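Local coordinates for Glyco_hydro_cc domain-containing protein (PDB 6UBD) that probably binds beta-1,3-glucan oligosaccharides, as a member of subgroup VII of glycoside hydrolase family GH128, at residues A99-F104 and A139-P144. Numbering follows the deposited sequence.
Sequences AYVMGF and AALGSP
Val101 and Leu141 stand side by side on the same face of two parallel strands, their side chains pointing the same way. Val101 CG1 meets Leu141 CD2 at 3.3 Å, tighter than usual for two methyl groups. With chi1 at 55°, CG1 sits between the backbone N and the carbonyl carbon of its own residue, and from there it also reaches Ala139 CB, 4.0 Å away. Branched aliphatic residues suit this face because it turns toward helix 120-136, where Trp127 and Ile131 pack on Leu141.

The other face is that of Tyr100, Ala140 and Met102. The tyrosine ring leans obliquely on the small methyl of Ala140, CD2 to CB 3.8 Å, while its hydroxyl is hydrogen-bonded to the carbonyl oxygen of Pro27. Gly142, with no side chain, lets the strands close to 4.2 Å between its CA and that of Met102, whose thioether chain leads away to Val71 and Met73 of strand 69-73.

Four backbone hydrogen bonds join the strands, alternating in direction: Ala140 N to Ala99 O, Val101 N to Ala140 O, Gly142 N to Val101 O and Gly103 N to Gly142 O. Beyond them a water is hydrogen-bonded to Gly103 O and Ser143 O, linking the two carbonyl oxygens. Here Phe104 and Pro144 also lie side by side, ring carbon CD2 3.7 Å from Pro144 CG; the proline has no N-H to give Gly103 O, where the regular pattern would next call for one, and the water meets that oxygen instead.

Strand 100-102, helix 120-136 and strand 140-142 form a beta-alpha-beta crossover, the repeating unit of the (beta/alpha)8-barrel fold expected of this glycoside hydrolase family.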
ATOM      1  N   ALA A  99       2.182  -2.235  15.308  1.00  9.62           N
ATOM      2  CA  ALA A  99       3.144  -1.125  15.165  1.00  9.32           C
ATOM      3  C   ALA A  99       2.685  -0.133  14.073  1.00 10.19           C
ATOM      4  O   ALA A  99       2.917   1.084  14.253  1.00  8.82           O
ATOM      5  CB  ALA A  99       4.534  -1.638  14.848  1.00  9.57           C
ATOM      6  N   TYR A 100       2.041  -0.624  12.990  1.00  9.30           N
ATOM      7  CA  TYR A 100       1.629   0.223  11.859  1.00  8.72           C
ATOM      8  C   TYR A 100       0.223  -0.204  11.415  1.00  7.80           C
ATOM      9  O   TYR A 100      -0.006  -1.418  11.250  1.00  7.90           O
ATOM     10  CB  TYR A 100       2.601   0.078  10.680  1.00  8.87           C
ATOM     11  CG  TYR A 100       4.069   0.402  10.959  1.00  9.52           C
ATOM     12  CD1 TYR A 100       4.936  -0.553  11.468  1.00  8.81           C
ATOM     13  CD2 TYR A 100       4.588   1.666  10.760  1.00  8.77           C
ATOM     14  CE1 TYR A 100       6.265  -0.241  11.769  1.00  9.99           C
ATOM     15  CE2 TYR A 100       5.918   1.975  11.018  1.00  9.52           C
ATOM     16  CZ  TYR A 100       6.764   1.016  11.563  1.00 10.42           C
ATOM     17  OH  TYR A 100       8.084   1.292  11.867  1.00  8.94           O
ATOM     18  N   VAL A 101      -0.663   0.785  11.167  1.00  7.62           N
ATOM     19  CA  VAL A 101      -2.034   0.475  10.690  1.00  8.26           C
ATOM     20  C   VAL A 101      -2.384   1.466   9.585  1.00  7.11           C
ATOM     21  O   VAL A 101      -2.234   2.685   9.799  1.00  9.43           O
ATOM     22  CB  VAL A 101      -3.068   0.412  11.789  1.00 11.11           C
ATOM     23  CG1 VAL A 101      -3.087   1.639  12.563  1.00 12.98           C
ATOM     24  CG2 VAL A 101      -4.493   0.077  11.336  1.00 14.66           C
ATOM     25  N   MET A 102      -2.907   0.937   8.483  1.00  7.11           N
ATOM     26  CA  MET A 102      -3.382   1.759   7.375  1.00  7.46           C
ATOM     27  C   MET A 102      -4.925   1.842   7.363  1.00  8.31           C
ATOM     28  O   MET A 102      -5.620   0.819   7.603  1.00  8.61           O
ATOM     29  CB  MET A 102      -2.914   1.166   6.024  1.00  9.22           C
ATOM     30  CG  MET A 102      -1.389   1.016   5.857  1.00  9.30           C
ATOM     31  SD  MET A 102      -0.839   0.153   4.419  1.00 10.00           S
ATOM     32  CE  MET A 102      -1.379  -1.526   4.730  1.00 10.16           C
ATOM     33  N   GLY A 103      -5.436   2.987   6.886  1.00  6.72           N
ATOM     34  CA  GLY A 103      -6.865   3.149   6.636  1.00  8.18           C
ATOM     35  C   GLY A 103      -7.351   2.615   5.297  1.00  7.23           C
ATOM     36  O   GLY A 103      -6.667   1.734   4.655  1.00  8.80           O
ATOM     37  N   PHE A 104      -8.507   3.090   4.868  1.00  7.97           N
ATOM     38  CA  PHE A 104      -9.354   2.402   3.874  1.00  7.95           C
ATOM     39  C   PHE A 104      -8.633   2.250   2.507  1.00  7.40           C
ATOM     40  O   PHE A 104      -7.930   3.173   2.077  1.00  7.51           O
ATOM     41  CB  PHE A 104     -10.699   3.086   3.706  1.00  8.45           C
ATOM     42  CG  PHE A 104     -11.255   3.591   5.017  1.00  8.41           C
ATOM     43  CD1 PHE A 104     -11.640   2.717   6.051  1.00  9.02           C
ATOM     44  CD2 PHE A 104     -11.304   4.951   5.286  1.00  8.37           C
ATOM     45  CE1 PHE A 104     -12.055   3.186   7.298  1.00  9.79           C
ATOM     46  CE2 PHE A 104     -11.686   5.409   6.544  1.00  9.32           C
ATOM     47  CZ  PHE A 104     -12.048   4.543   7.530  1.00 10.09           C
ATOM     48  N   ALA A 139       0.272   2.976  17.806  1.00  8.76           N
ATOM     49  CA  ALA A 139       0.492   2.616  16.394  1.00  9.14           C
ATOM     50  C   ALA A 139       0.825   3.867  15.558  1.00  8.30           C
ATOM     51  O   ALA A 139       0.209   4.938  15.772  1.00  9.44           O
ATOM     52  CB  ALA A 139      -0.754   1.961  15.838  1.00 10.57           C
ATOM     53  N   ALA A 140       1.711   3.722  14.547  1.00  8.29           N
ATOM     54  CA  ALA A 140       1.843   4.711  13.473  1.00  8.90           C
ATOM     55  C   ALA A 140       0.674   4.525  12.488  1.00  8.61           C
ATOM     56  O   ALA A 140       0.361   3.377  12.114  1.00  8.55           O
ATOM     57  CB  ALA A 140       3.158   4.565  12.753  1.00  9.15           C
ATOM     58  N   LEU A 141       0.025   5.659  12.136  1.00  9.22           N
ATOM     59  CA  LEU A 141      -1.211   5.599  11.307  1.00  8.47           C
ATOM     60  C   LEU A 141      -0.967   5.996   9.843  1.00  7.20           C
ATOM     61  O   LEU A 141      -0.374   7.069   9.632  1.00  7.60           O
ATOM     62  CB  LEU A 141      -2.266   6.548  11.935  1.00  8.72           C
ATOM     63  CG  LEU A 141      -2.691   6.264  13.379  1.00  9.40           C
ATOM     64  CD1 LEU A 141      -3.867   7.166  13.756  1.00 10.02           C
ATOM     65  CD2 LEU A 141      -3.111   4.816  13.566  1.00  8.88           C
ATOM     66  N   GLY A 142      -1.510   5.194   8.933  1.00  7.00           N
ATOM     67  CA  GLY A 142      -1.445   5.527   7.513  1.00  7.48           C
ATOM     68  C   GLY A 142      -2.794   6.039   7.044  1.00  7.74           C
ATOM     69  O   GLY A 142      -3.841   5.446   7.330  1.00  7.52           O
ATOM     70  N   SER A 143      -2.797   7.018   6.123  1.00  8.31           N
ATOM     71  CA  SER A 143      -4.030   7.556   5.565  1.00  7.29           C
ATOM     72  C   SER A 143      -4.782   6.487   4.792  1.00  7.35           C
ATOM     73  O   SER A 143      -4.132   5.522   4.257  1.00  9.11           O
ATOM     74  CB  SER A 143      -3.783   8.762   4.671  1.00  7.27           C
ATOM     75  OG  SER A 143      -3.247   8.396   3.370  1.00  8.97           O
ATOM     76  N   PRO A 144      -6.072   6.685   4.502  1.00  8.00           N
ATOM     77  CA  PRO A 144      -6.685   5.977   3.378  1.00  7.37           C
ATOM     78  C   PRO A 144      -5.933   6.268   2.048  1.00  7.37           C
ATOM     79  O   PRO A 144      -5.360   7.328   1.882  1.00  7.99           O
ATOM     80  CB  PRO A 144      -8.130   6.521   3.376  1.00  8.99           C
ATOM     81  CG  PRO A 144      -8.338   7.049   4.793  1.00 10.32           C
ATOM     82  CD  PRO A 144      -6.995   7.681   5.103  1.00  7.79           C
TER
HETATM   83  O   HOH W   1      -4.622   2.967   3.111  1.00  8.90           O